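Local atomic coordinates of predicted ATPase of the ABC class (Vibrio vulnificus, PDB entry 5D6A), a protein that probably hydrolyses ATP, and binds the non-hydrolysable ATP analogue AMP-PNP in a nucleotide pocket. Residues A[68-73]-A[141-146]; A[63-68]-A[149-154]; A[56-61]-A[72-77]; A[30-35]-A[153-158]. One frame throughout, in Å; residues are numbered along the deposited sequence.

Contact 1 of 4, residues A[68-73]-A[141-146]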
loop_
_atom_site.group_PDB
_atom_site.type_symbol
_atom_site.label_atom_id
_atom_site.label_comp_id
_atom_site.label_asym_id
_atom_site.label_seq_id
_atom_site.Cartn_x
_atom_site.Cartn_y
_atom_site.Cartn_z
ATOM N N ALA A 68 -10.985 3.836 22.795
ATOM C CA ALA A 68 -11.574 3.067 21.698
ATOM C C ALA A 68 -12.305 4.048 20.790
ATOM O O ALA A 68 -12.353 5.242 21.087
ATOM C CB ALA A 68 -12.530 2.015 22.231
ATOM N N SER A 69 -12.868 3.559 19.687
ATOM C CA SER A 69 -13.600 4.429 18.763
ATOM C C SER A 69 -14.663 5.218 19.521
ATOM O O SER A 69 -15.405 4.654 20.325
ATOM C CB SER A 69 -14.242 3.620 17.640
ATOM O OG SER A 69 -13.255 2.983 16.847
ATOM N N ALA A 70 -14.727 6.522 19.257
ATOM C CA ALA A 70 -15.660 7.424 19.942
ATOM C C ALA A 70 -17.128 7.011 19.835
ATOM O O ALA A 70 -17.532 6.333 18.890
ATOM C CB ALA A 70 -15.478 8.848 19.437
ATOM N N SER A 71 -17.915 7.430 20.820
ATOM C CA SER A 71 -19.340 7.124 20.856
ATOM C C SER A 71 -20.064 7.837 19.725
ATOM O O SER A 71 -19.783 9.001 19.441
ATOM C CB SER A 71 -19.949 7.542 22.196
ATOM O OG SER A 71 -19.369 6.823 23.265
ATOM N N ARG A 72 -20.999 7.132 19.093
ATOM C CA ARG A 72 -21.760 7.673 17.972
ATOM C C ARG A 72 -23.003 8.436 18.435
ATOM O O ARG A 72 -23.757 7.962 19.290
ATOM C CB ARG A 72 -22.185 6.549 17.030
ATOM C CG ARG A 72 -21.042 5.717 16.468
ATOM C CD ARG A 72 -21.583 4.692 15.489
ATOM N NE ARG A 72 -20.552 3.817 14.928
ATOM C CZ ARG A 72 -19.801 4.097 13.861
ATOM N NH1 ARG A 72 -19.922 5.257 13.221
ATOM N NH2 ARG A 72 -18.907 3.212 13.440
ATOM N N PHE A 73 -23.198 9.619 17.854
ATOM C CA PHE A 73 -24.332 10.493 18.150
ATOM C C PHE A 73 -25.035 10.907 16.859
ATOM O O PHE A 73 -24.443 10.866 15.783
ATOM C CB PHE A 73 -23.853 11.763 18.864
ATOM C CG PHE A 73 -23.573 11.585 20.330
ATOM C CD1 PHE A 73 -22.558 10.745 20.771
ATOM C CD2 PHE A 73 -24.290 12.313 21.273
ATOM C CE1 PHE A 73 -22.298 10.602 22.124
ATOM C CE2 PHE A 73 -24.026 12.180 22.626
ATOM C CZ PHE A 73 -23.029 11.324 23.053
ATOM N N ARG A 141 -24.878 13.359 11.775
ATOM C CA ARG A 141 -24.308 12.169 12.381
ATOM C C ARG A 141 -22.843 12.447 12.663
ATOM O O ARG A 141 -22.115 12.911 11.785
ATOM C CB ARG A 141 -24.470 10.960 11.472
ATOM C CG ARG A 141 -25.918 10.621 11.164
ATOM C CD ARG A 141 -26.012 9.302 10.425
ATOM N NE ARG A 141 -27.385 8.947 10.093
ATOM C CZ ARG A 141 -27.727 7.889 9.364
ATOM N NH1 ARG A 141 -26.796 7.074 8.875
ATOM N NH2 ARG A 141 -29.004 7.651 9.113
ATOM N N PHE A 142 -22.419 12.163 13.889
ATOM C CA PHE A 142 -21.058 12.444 14.314
ATOM C C PHE A 142 -20.680 11.625 15.543
ATOM O O PHE A 142 -21.495 10.867 16.070
ATOM C CB PHE A 142 -20.936 13.943 14.620
ATOM C CG PHE A 142 -21.997 14.451 15.551
ATOM C CD1 PHE A 142 -23.211 14.902 15.054
ATOM C CD2 PHE A 142 -21.794 14.458 16.923
ATOM C CE1 PHE A 142 -24.200 15.360 15.905
ATOM C CE2 PHE A 142 -22.778 14.915 17.781
ATOM C CZ PHE A 142 -23.984 15.366 17.270
ATOM N N ARG A 143 -19.436 11.784 15.990
ATOM C CA ARG A 143 -18.934 11.073 17.160
ATOM C C ARG A 143 -18.640 12.030 18.312
ATOM O O ARG A 143 -18.423 13.223 18.102
ATOM C CB ARG A 143 -17.658 10.315 16.807
ATOM C CG ARG A 143 -17.822 9.229 15.758
ATOM C CD ARG A 143 -16.467 8.615 15.455
ATOM N NE ARG A 143 -16.523 7.489 14.522
ATOM C CZ ARG A 143 -16.654 6.207 14.872
ATOM N NH1 ARG A 143 -16.761 5.849 16.151
ATOM N NH2 ARG A 143 -16.683 5.271 13.929
ATOM N N VAL A 144 -18.645 11.491 19.529
ATOM C CA VAL A 144 -18.347 12.264 20.735
ATOM C C VAL A 144 -17.500 11.407 21.671
ATOM O O VAL A 144 -17.989 10.434 22.243
ATOM C CB VAL A 144 -19.627 12.711 21.474
ATOM C CG1 VAL A 144 -19.279 13.418 22.781
ATOM C CG2 VAL A 144 -20.472 13.610 20.584
ATOM N N ASN A 145 -16.229 11.764 21.815
ATOM C CA ASN A 145 -15.325 11.028 22.685
ATOM C C ASN A 145 -15.620 11.380 24.145
ATOM O O ASN A 145 -15.207 12.431 24.636
ATOM C CB ASN A 145 -13.871 11.345 22.324
ATOM C CG ASN A 145 -12.879 10.460 23.051
ATOM O OD1 ASN A 145 -13.255 9.605 23.851
ATOM N ND2 ASN A 145 -11.601 10.658 22.767
ATOM N N LEU A 146 -16.343 10.494 24.825
ATOM C CA LEU A 146 -16.730 10.710 26.222
ATOM C C LEU A 146 -15.507 10.717 27.150
ATOM O O LEU A 146 -14.706 9.781 27.126
ATOM C CB LEU A 146 -17.739 9.641 26.657
ATOM C CG LEU A 146 -19.037 9.594 25.837
ATOM C CD1 LEU A 146 -19.906 8.424 26.265
ATOM C CD2 LEU A 146 -19.809 10.900 25.952
#

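Contact 2 of 4, residues A[63-68]-A[149-154]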
loop_
_atom_site.group_PDB
_atom_site.type_symbol
_atom_site.label_atom_id
_atom_site.label_comp_id
_atom_site.label_asym_id
_atom_site.label_seq_id
_atom_site.Cartn_x
_atom_site.Cartn_y
_atom_site.Cartn_z
ATOM N N GLN A 63 -19.073 3.964 23.509
ATOM C CA GLN A 63 -17.768 3.314 23.511
ATOM C C GLN A 63 -17.526 2.678 24.875
ATOM O O GLN A 63 -17.980 3.199 25.893
ATOM C CB GLN A 63 -16.664 4.331 23.207
ATOM C CG GLN A 63 -16.578 5.482 24.202
ATOM C CD GLN A 63 -15.585 6.556 23.792
ATOM O OE1 GLN A 63 -15.854 7.748 23.933
ATOM N NE2 GLN A 63 -14.440 6.139 23.264
ATOM N N SER A 64 -16.818 1.553 24.889
ATOM C CA SER A 64 -16.520 0.843 26.131
ATOM C C SER A 64 -15.177 1.262 26.725
ATOM O O SER A 64 -14.786 0.779 27.786
ATOM C CB SER A 64 -16.506 -0.665 25.878
ATOM O OG SER A 64 -15.491 -1.014 24.950
ATOM N N ASP A 65 -14.481 2.169 26.046
ATOM C CA ASP A 65 -13.162 2.601 26.484
ATOM C C ASP A 65 -12.838 3.985 25.919
ATOM O O ASP A 65 -13.033 4.220 24.727
ATOM C CB ASP A 65 -12.130 1.578 25.985
ATOM C CG ASP A 65 -10.698 1.942 26.351
ATOM O OD1 ASP A 65 -10.469 2.483 27.453
ATOM O OD2 ASP A 65 -9.793 1.653 25.535
ATOM N N PRO A 66 -12.357 4.914 26.772
ATOM C CA PRO A 66 -11.982 6.240 26.279
ATOM C C PRO A 66 -11.026 6.178 25.087
ATOM O O PRO A 66 -11.087 7.034 24.202
ATOM C CB PRO A 66 -11.272 6.868 27.479
ATOM C CG PRO A 66 -11.886 6.221 28.666
ATOM C CD PRO A 66 -12.339 4.849 28.246
ATOM N N TYR A 67 -10.158 5.166 25.073
ATOM C CA TYR A 67 -9.181 4.991 23.993
ATOM C C TYR A 67 -9.687 4.131 22.823
ATOM O O TYR A 67 -8.902 3.744 21.957
ATOM C CB TYR A 67 -7.870 4.414 24.545
ATOM C CG TYR A 67 -7.174 5.324 25.537
ATOM C CD1 TYR A 67 -6.400 6.399 25.100
ATOM C CD2 TYR A 67 -7.279 5.105 26.908
ATOM C CE1 TYR A 67 -5.760 7.233 26.001
ATOM C CE2 TYR A 67 -6.639 5.934 27.818
ATOM C CZ TYR A 67 -5.882 6.996 27.359
ATOM O OH TYR A 67 -5.246 7.822 28.256
ATOM N N ALA A 68 -10.985 3.836 22.795
ATOM C CA ALA A 68 -11.574 3.067 21.698
ATOM C C ALA A 68 -12.305 4.048 20.790
ATOM O O ALA A 68 -12.353 5.242 21.087
ATOM C CB ALA A 68 -12.530 2.015 22.231
ATOM N N GLU A 149 -11.410 10.424 33.963
ATOM C CA GLU A 149 -10.097 10.583 34.601
ATOM C C GLU A 149 -9.387 9.228 34.629
ATOM O O GLU A 149 -9.127 8.661 35.691
ATOM C CB GLU A 149 -10.231 11.181 36.014
ATOM C CG GLU A 149 -11.150 10.416 36.963
ATOM C CD GLU A 149 -11.197 11.003 38.365
ATOM O OE1 GLU A 149 -10.597 12.075 38.591
ATOM O OE2 GLU A 149 -11.839 10.388 39.246
ATOM N N GLY A 150 -9.066 8.726 33.440
ATOM C CA GLY A 150 -8.432 7.422 33.295
ATOM C C GLY A 150 -9.520 6.405 33.014
ATOM O O GLY A 150 -9.505 5.731 31.982
ATOM N N ARG A 151 -10.470 6.303 33.942
ATOM C CA ARG A 151 -11.600 5.384 33.789
ATOM C C ARG A 151 -12.850 5.909 34.506
ATOM O O ARG A 151 -13.969 5.598 34.107
ATOM C CB ARG A 151 -11.239 4.007 34.336
ATOM C CG ARG A 151 -12.153 2.875 33.883
ATOM C CD ARG A 151 -11.933 2.553 32.410
ATOM N NE ARG A 151 -12.617 1.327 32.002
ATOM C CZ ARG A 151 -12.532 0.783 30.788
ATOM N NH1 ARG A 151 -13.191 -0.339 30.521
ATOM N NH2 ARG A 151 -11.791 1.350 29.839
ATOM N N ASP A 152 -12.660 6.686 35.572
ATOM C CA ASP A 152 -13.792 7.252 36.304
ATOM C C ASP A 152 -14.425 8.376 35.482
ATOM O O ASP A 152 -13.728 9.238 34.945
ATOM C CB ASP A 152 -13.360 7.762 37.683
ATOM C CG ASP A 152 -12.780 6.665 38.559
ATOM O OD1 ASP A 152 -12.640 5.520 38.078
ATOM O OD2 ASP A 152 -12.457 6.952 39.731
ATOM N N ILE A 153 -15.750 8.356 35.399
ATOM C CA ILE A 153 -16.499 9.327 34.603
ATOM C C ILE A 153 -16.464 10.761 35.131
ATOM O O ILE A 153 -16.701 11.008 36.314
ATOM C CB ILE A 153 -17.980 8.901 34.470
ATOM C CG1 ILE A 153 -18.080 7.551 33.750
ATOM C CG2 ILE A 153 -18.786 9.970 33.738
ATOM C CD1 ILE A 153 -19.493 7.040 33.569
ATOM N N LEU A 154 -16.169 11.694 34.225
ATOM C CA LEU A 154 -16.173 13.121 34.524
ATOM C C LEU A 154 -17.479 13.665 33.962
ATOM O O LEU A 154 -17.544 14.093 32.810
ATOM C CB LEU A 154 -14.979 13.829 33.878
ATOM C CG LEU A 154 -13.590 13.477 34.410
ATOM C CD1 LEU A 154 -12.519 14.166 33.577
ATOM C CD2 LEU A 154 -13.461 13.854 35.880
#

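Contact 3 of 4, residues A[56-61]-A[72-77]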
loop_
_atom_site.group_PDB
_atom_site.type_symbol
_atom_site.label_atom_id
_atom_site.label_comp_id
_atom_site.label_asym_id
_atom_site.label_seq_id
_atom_site.Cartn_x
_atom_site.Cartn_y
_atom_site.Cartn_z
ATOM N N ASP A 56 -33.803 16.812 18.262
ATOM C CA ASP A 56 -33.847 15.517 18.920
ATOM C C ASP A 56 -32.423 14.984 18.921
ATOM O O ASP A 56 -31.771 14.959 17.879
ATOM C CB ASP A 56 -34.766 14.549 18.174
ATOM C CG ASP A 56 -36.221 14.987 18.183
ATOM O OD1 ASP A 56 -36.572 15.917 18.937
ATOM O OD2 ASP A 56 -37.023 14.389 17.438
ATOM N N LEU A 57 -31.935 14.581 20.090
ATOM C CA LEU A 57 -30.584 14.051 20.219
ATOM C C LEU A 57 -30.641 12.542 20.371
ATOM O O LEU A 57 -31.395 12.022 21.193
ATOM C CB LEU A 57 -29.879 14.663 21.428
ATOM C CG LEU A 57 -28.409 14.278 21.632
ATOM C CD1 LEU A 57 -27.563 14.673 20.430
ATOM C CD2 LEU A 57 -27.864 14.919 22.898
ATOM N N PHE A 58 -29.837 11.844 19.575
ATOM C CA PHE A 58 -29.778 10.388 19.611
ATOM C C PHE A 58 -28.366 9.932 19.962
ATOM O O PHE A 58 -27.400 10.355 19.333
ATOM C CB PHE A 58 -30.184 9.807 18.255
ATOM C CG PHE A 58 -31.567 10.196 17.818
ATOM C CD1 PHE A 58 -31.780 11.365 17.098
ATOM C CD2 PHE A 58 -32.659 9.394 18.125
ATOM C CE1 PHE A 58 -33.056 11.728 16.694
ATOM C CE2 PHE A 58 -33.938 9.751 17.726
ATOM C CZ PHE A 58 -34.136 10.919 17.010
ATOM N N ILE A 59 -28.259 9.081 20.979
ATOM C CA ILE A 59 -26.982 8.522 21.413
ATOM C C ILE A 59 -27.091 7.028 21.122
ATOM O O ILE A 59 -27.680 6.279 21.897
ATOM C CB ILE A 59 -26.728 8.810 22.902
ATOM C CG1 ILE A 59 -26.856 10.320 23.151
ATOM C CG2 ILE A 59 -25.360 8.289 23.321
ATOM C CD1 ILE A 59 -26.624 10.759 24.579
ATOM N N ASP A 60 -26.520 6.613 19.993
ATOM C CA ASP A 60 -26.641 5.236 19.500
ATOM C C ASP A 60 -25.674 4.195 20.049
ATOM O O ASP A 60 -26.100 3.116 20.460
ATOM C CB ASP A 60 -26.525 5.244 17.976
ATOM C CG ASP A 60 -27.589 6.095 17.317
ATOM O OD1 ASP A 60 -28.701 6.207 17.872
ATOM O OD2 ASP A 60 -27.317 6.641 16.230
ATOM N N HIS A 61 -24.380 4.482 20.010
ATOM C CA HIS A 61 -23.394 3.526 20.506
ATOM C C HIS A 61 -22.437 4.169 21.485
ATOM O O HIS A 61 -21.777 5.154 21.166
ATOM C CB HIS A 61 -22.606 2.899 19.355
ATOM C CG HIS A 61 -21.558 1.932 19.810
ATOM N ND1 HIS A 61 -21.844 0.624 20.139
ATOM C CD2 HIS A 61 -20.226 2.085 20.003
ATOM C CE1 HIS A 61 -20.734 0.012 20.514
ATOM N NE2 HIS A 61 -19.738 0.877 20.439
ATOM N N ARG A 72 -20.999 7.132 19.093
ATOM C CA ARG A 72 -21.760 7.673 17.972
ATOM C C ARG A 72 -23.003 8.436 18.435
ATOM O O ARG A 72 -23.757 7.962 19.290
ATOM C CB ARG A 72 -22.185 6.549 17.030
ATOM C CG ARG A 72 -21.042 5.717 16.468
ATOM C CD ARG A 72 -21.583 4.692 15.489
ATOM N NE ARG A 72 -20.552 3.817 14.928
ATOM C CZ ARG A 72 -19.801 4.097 13.861
ATOM N NH1 ARG A 72 -19.922 5.257 13.221
ATOM N NH2 ARG A 72 -18.907 3.212 13.440
ATOM N N PHE A 73 -23.198 9.619 17.854
ATOM C CA PHE A 73 -24.332 10.493 18.150
ATOM C C PHE A 73 -25.035 10.907 16.859
ATOM O O PHE A 73 -24.443 10.866 15.783
ATOM C CB PHE A 73 -23.853 11.763 18.864
ATOM C CG PHE A 73 -23.573 11.585 20.330
ATOM C CD1 PHE A 73 -22.558 10.745 20.771
ATOM C CD2 PHE A 73 -24.290 12.313 21.273
ATOM C CE1 PHE A 73 -22.298 10.602 22.124
ATOM C CE2 PHE A 73 -24.026 12.180 22.626
ATOM C CZ PHE A 73 -23.029 11.324 23.053
ATOM N N ARG A 74 -26.299 11.296 16.977
ATOM C CA ARG A 74 -27.076 11.783 15.840
ATOM C C ARG A 74 -27.999 12.882 16.326
ATOM O O ARG A 74 -28.455 12.851 17.465
ATOM C CB ARG A 74 -27.899 10.674 15.179
ATOM C CG ARG A 74 -27.070 9.548 14.586
ATOM C CD ARG A 74 -27.915 8.548 13.810
ATOM N NE ARG A 74 -28.946 7.912 14.634
ATOM C CZ ARG A 74 -30.232 8.266 14.676
ATOM N NH1 ARG A 74 -30.703 9.253 13.919
ATOM N NH2 ARG A 74 -31.063 7.609 15.474
ATOM N N ALA A 75 -28.267 13.856 15.465
ATOM C CA ALA A 75 -29.143 14.966 15.819
ATOM C C ALA A 75 -30.072 15.278 14.661
ATOM O O ALA A 75 -29.651 15.290 13.507
ATOM C CB ALA A 75 -28.324 16.191 16.184
ATOM N N PHE A 76 -31.336 15.542 14.976
ATOM C CA PHE A 76 -32.329 15.843 13.953
ATOM C C PHE A 76 -32.947 17.222 14.139
ATOM O O PHE A 76 -33.245 17.626 15.258
ATOM C CB PHE A 76 -33.425 14.776 13.958
ATOM C CG PHE A 76 -34.579 15.097 13.058
ATOM C CD1 PHE A 76 -34.496 14.862 11.694
ATOM C CD2 PHE A 76 -35.749 15.638 13.575
ATOM C CE1 PHE A 76 -35.557 15.162 10.860
ATOM C CE2 PHE A 76 -36.813 15.941 12.748
ATOM C CZ PHE A 76 -36.719 15.701 11.388
ATOM N N ARG A 77 -33.139 17.932 13.027
ATOM C CA ARG A 77 -33.755 19.255 13.040
ATOM C C ARG A 77 -34.753 19.428 11.908
ATOM O O ARG A 77 -34.381 19.343 10.740
ATOM C CB ARG A 77 -32.712 20.356 12.910
ATOM C CG ARG A 77 -31.716 20.437 14.046
ATOM C CD ARG A 77 -31.249 21.872 14.175
ATOM N NE ARG A 77 -32.347 22.730 14.634
ATOM C CZ ARG A 77 -32.306 24.059 14.703
ATOM N NH1 ARG A 77 -33.364 24.730 15.143
ATOM N NH2 ARG A 77 -31.220 24.725 14.328
#

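Contact 4 of 4, residues A[30-35]-A[153-158]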
loop_
_atom_site.group_PDB
_atom_site.type_symbol
_atom_site.label_atom_id
_atom_site.label_comp_id
_atom_site.label_asym_id
_atom_site.label_seq_id
_atom_site.Cartn_x
_atom_site.Cartn_y
_atom_site.Cartn_z
ATOM N N ALA A 30 -29.447 16.113 35.000
ATOM C CA ALA A 30 -29.591 15.527 36.334
ATOM C C ALA A 30 -29.213 14.046 36.344
ATOM O O ALA A 30 -28.584 13.564 37.287
ATOM C CB ALA A 30 -31.014 15.711 36.837
ATOM N N LYS A 31 -29.602 13.338 35.287
ATOM C CA LYS A 31 -29.306 11.912 35.145
ATOM C C LYS A 31 -27.809 11.683 34.941
ATOM O O LYS A 31 -27.269 10.644 35.320
ATOM C CB LYS A 31 -30.091 11.337 33.961
ATOM C CG LYS A 31 -29.916 9.843 33.731
ATOM C CD LYS A 31 -30.777 9.366 32.572
ATOM C CE LYS A 31 -30.657 7.866 32.363
ATOM N NZ LYS A 31 -31.516 7.396 31.243
ATOM N N LEU A 32 -27.149 12.670 34.343
ATOM C CA LEU A 32 -25.721 12.588 34.060
ATOM C C LEU A 32 -24.875 12.933 35.294
ATOM O O LEU A 32 -23.783 12.394 35.464
ATOM C CB LEU A 32 -25.383 13.502 32.872
ATOM C CG LEU A 32 -23.977 13.481 32.266
ATOM C CD1 LEU A 32 -23.534 12.076 31.887
ATOM C CD2 LEU A 32 -23.935 14.389 31.043
ATOM N N LYS A 33 -25.382 13.817 36.155
ATOM C CA LYS A 33 -24.665 14.201 37.380
ATOM C C LYS A 33 -24.403 13.001 38.284
ATOM O O LYS A 33 -23.332 12.886 38.881
ATOM C CB LYS A 33 -25.452 15.246 38.180
ATOM C CG LYS A 33 -25.537 16.626 37.551
ATOM C CD LYS A 33 -26.391 17.547 38.411
ATOM C CE LYS A 33 -26.507 18.943 37.822
ATOM N NZ LYS A 33 -25.193 19.634 37.726
ATOM N N LYS A 34 -25.391 12.114 38.383
ATOM C CA LYS A 34 -25.290 10.920 39.226
ATOM C C LYS A 34 -24.161 9.980 38.808
ATOM O O LYS A 34 -23.670 9.197 39.621
ATOM C CB LYS A 34 -26.612 10.147 39.214
ATOM C CG LYS A 34 -27.796 10.904 39.793
ATOM C CD LYS A 34 -29.053 10.046 39.768
ATOM C CE LYS A 34 -30.247 10.776 40.360
ATOM N NZ LYS A 34 -31.477 9.941 40.308
ATOM N N LEU A 35 -23.751 10.061 37.547
ATOM C CA LEU A 35 -22.693 9.199 37.030
ATOM C C LEU A 35 -21.282 9.703 37.352
ATOM O O LEU A 35 -20.302 9.125 36.885
ATOM C CB LEU A 35 -22.846 9.039 35.512
ATOM C CG LEU A 35 -24.184 8.475 35.021
ATOM C CD1 LEU A 35 -24.201 8.401 33.504
ATOM C CD2 LEU A 35 -24.458 7.109 35.630
ATOM N N ILE A 153 -15.750 8.356 35.399
ATOM C CA ILE A 153 -16.499 9.327 34.603
ATOM C C ILE A 153 -16.464 10.761 35.131
ATOM O O ILE A 153 -16.701 11.008 36.314
ATOM C CB ILE A 153 -17.980 8.901 34.470
ATOM C CG1 ILE A 153 -18.080 7.551 33.750
ATOM C CG2 ILE A 153 -18.786 9.970 33.738
ATOM C CD1 ILE A 153 -19.493 7.040 33.569
ATOM N N LEU A 154 -16.169 11.694 34.225
ATOM C CA LEU A 154 -16.173 13.121 34.524
ATOM C C LEU A 154 -17.479 13.665 33.962
ATOM O O LEU A 154 -17.544 14.093 32.810
ATOM C CB LEU A 154 -14.979 13.829 33.878
ATOM C CG LEU A 154 -13.590 13.477 34.410
ATOM C CD1 LEU A 154 -12.519 14.166 33.577
ATOM C CD2 LEU A 154 -13.461 13.854 35.880
ATOM N N ALA A 155 -18.522 13.621 34.786
ATOM C CA ALA A 155 -19.848 14.078 34.385
ATOM C C ALA A 155 -19.872 15.559 34.042
ATOM O O ALA A 155 -20.443 15.950 33.029
ATOM C CB ALA A 155 -20.866 13.779 35.476
ATOM N N LYS A 156 -19.247 16.381 34.881
ATOM C CA LYS A 156 -19.231 17.827 34.653
ATOM C C LYS A 156 -18.660 18.187 33.282
ATOM O O LYS A 156 -19.150 19.107 32.626
ATOM C CB LYS A 156 -18.451 18.549 35.755
ATOM C CG LYS A 156 -18.513 20.064 35.640
ATOM C CD LYS A 156 -17.895 20.757 36.840
ATOM C CE LYS A 156 -18.076 22.261 36.739
ATOM N NZ LYS A 156 -17.531 22.972 37.925
ATOM N N LYS A 157 -17.632 17.459 32.853
ATOM C CA LYS A 157 -17.016 17.711 31.555
ATOM C C LYS A 157 -18.000 17.227 30.487
ATOM O O LYS A 157 -18.281 17.935 29.522
ATOM C CB LYS A 157 -15.684 16.963 31.428
ATOM C CG LYS A 157 -14.630 17.670 30.581
ATOM C CD LYS A 157 -15.141 18.158 29.237
ATOM C CE LYS A 157 -14.042 18.876 28.469
ATOM N NZ LYS A 157 -14.536 19.453 27.187
ATOM N N ALA A 158 -18.528 16.019 30.686
ATOM C CA ALA A 158 -19.498 15.423 29.762
ATOM C C ALA A 158 -20.706 16.337 29.560
ATOM O O ALA A 158 -21.203 16.478 28.442
ATOM C CB ALA A 158 -19.944 14.061 30.270
#

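Contact 1 of 4, residues A[68-73]-A[141-146]
Ser71, Arg72 and Phe73 pair with Val144, Arg143 and Phe142 as antiparallel strands whose axes approach to 4.5 Å, with Ser71-Val144 and Phe73-Phe142 the hydrogen-bonded pairs and Arg72-Arg143 the non-hydrogen-bonded pair between them. Phe73 N reaches Phe142 O at 2.8 Å, and Phe142 N returns the bond to Phe73 O at 3.1 Å. Val144 N donates to Ser71 O, while the bond back from Ser71 N is weak.

One face of the sheet is greasy. The Phe73 ring lies against Val144, the residue of the neighbouring hydrogen-bonded pair, whose CG2 sits over the ring face 3.7 Å from its centroid in a CH-pi contact. Val144 CG1 stands anti to the backbone N (chi1 176°), which turns the other branch, CG2, onto the ring. Within its own pair, Phe73 CB meets Phe142 CE2 at 3.5 Å.

The other face carries Arg72 and Arg143, two extended chains running side by side the same way, their guanidinium planes 47° apart. Both ends are drawn to one carboxylate, that of Asp550: Arg72 NH1 bridges to its OD1, Arg143 NH2 to its OD2. Arg143 NH1 also makes a weak bond to Ala70 O, at the edge of its guanidinium, and Ala70 CB rests on Arg143 CB.

The pairing puts strand 71-78 between 56-61 and 137-144 in the antiparallel sheet. Helix 155-172 packs on the apolar face, where Leu166 and Ile170 touch Phe142 and Ile161 touches Val144.

Contact 2 of 4, residues A[63-68]-A[149-154]
Gly150 meets Pro66 through its backbone: Gly150 O lies 4.1 Å from Pro66 CG, a loose van der Waals touch. This residue sits in the tight turn between strands 148-149 and 152-153, where Glu149 N bonds to Asp152 O at 2.8 Å. Its backbone angles (phi 96°, psi -59°) suit glycine, since a CB would be jammed against the carbonyl oxygen of Glu149.

Arg151 comes next and carries most of the contact. Its chain bends at chi2, then runs out straight to bring the guanidinium to the loop 63-68. NH2 forms a salt bridge with Asp65 OD1 at 3.0 Å, the oxygen lying at the guanidinium edge near its plane. The two side chains cross at about a right angle, with the carboxylate turned 46° from the guanidinium plane. Pro66 CD packs 3.9 Å from the same Arg151 NH2, and Ser64 O is 3.4 Å from Arg151 NH1.

The loop that receives the arginine is held in shape from within: a type I turn runs from Asp65 to Ala68, closed by Ala68 N on Asp65 O. Arg151 also packs on Arg151 of the second subunit, and Asp65 on Tyr67 of the second subunit, so this corner belongs to the dimer surface.

The chemistry is that of one charge pair joining two surface turns, accompanied by light van der Waals contacts from Pro66; its strength should therefore depend on how far solvent screens it.

Contact 3 of 4, residues A[56-61]-A[72-77]
Phe58 and Arg74 stack: the guanidinium lies over one face of the ring, centres 4.4 Å apart and planes 22° from parallel, an off-centre cation-pi contact. Phe76 CB approaches the edge of the same ring. At the guanidinium's own edge, nearly in its plane, Arg74 NE donates to Asp60 OD2 at 2.6 Å, using the syn lone pair of that oxygen in a salt bridge. A kink at chi3 (-60°) turns the guanidinium so that its face meets Phe58 and its NE edge meets Asp60.

On the opposite side of the sheet, Ile59 CG2 sits over the face of the Phe73 ring away from Val144, 4.1 Å from the centroid, while Leu57 CD1 comes to the edge, 4.1 Å from Phe73 CD2.

The backbones form an antiparallel hairpin in which Phe58 N bonds to Arg74 O at 2.7 Å. Register slips by one between Ile59 and His61, a beta bulge at which Asp60 N bonds to Arg72 O and Arg72 N to His61 O.

Arg74 is gripped by Asp60 at NE and by Glu139 at NH1, with Phe58 on one face, which should limit its rotation; Glu139 is shared with Arg141.

Contact 4 of 4, residues A[30-35]-A[153-158]
Leu32 reaches across from helix 23-33 to the first turn of helix 155-172, where it meets Ala155 and Ala158. Its CG stands opposite the backbone N (chi1 -173°), which carries the branch point toward Ala155. A chi2 of 53° folds CD1 back beside CA and leaves CD2 as the extended branch, so that Leu32 CD2 lies 4.1 Å from Ala158 CB. Leu32 CG is 4.5 Å from Ala155 CB, so the leucine straddles two small residues one turn apart. The methyl of Ala155 also points at the backbone of Leu32, near its carbonyl oxygen and within 4.3 Å of Lys33 CA.

Ile153, just before helix 155-172, and Leu35 make the second half of the contact. With chi2 at 180° the Ile153 chain is fully extended, and its CD1 comes to 4.4 Å from Leu35 CB. Nearer the backbone, Ile153 CB and CG2 lie against the Leu35 carbonyl, CB at 3.4 Å from the oxygen. Leu35 N bonds to Leu32 O at 3.1 Å, three residues back.

Ile46 touches both Leu32 and Leu35, and Ile159 adds to the cover on Leu32. Leu154 holds the N-cap position of helix 155-172, and Ala158 N bonds to its O at 3.0 Å. Glu36 OE2 accepts from Ala155 N, a carboxylate at a helix start that probably suits the helix dipole.

The union across these residues is therefore apolar: Leu32 meets the alanines, while Ala155 CB and the CB region of Ile153 lie on the Leu32 and Leu35 carbonyls. The polar fastening comes from Glu36 and from backbone bonds of Ile153 to Lys37 and Gln38.

All four contacts lie in the N-terminal region, on one side of the chain's centre. Contacts 1 and 3, about 10 Å apart between centres, share strand 71-78, the middle member of three neighbours in one antiparallel sheet. Contact 2 sits about 12 Å from contact 1 between centres and is tied to it by Gln63, which bonds to Ser71 and Leu146. Contact 4, about 13 Å from contact 2 between centres, shares Ile153 and Leu154 with it. Along the chain, contacts 1 and 3 nest inside the loop that contact 4 closes. Helices 23-33 and 155-172 meet in contact 4, and 155-172 also covers the sheet face carrying Phe142 and Val144. Of the four, contact 2 alone meets the second subunit.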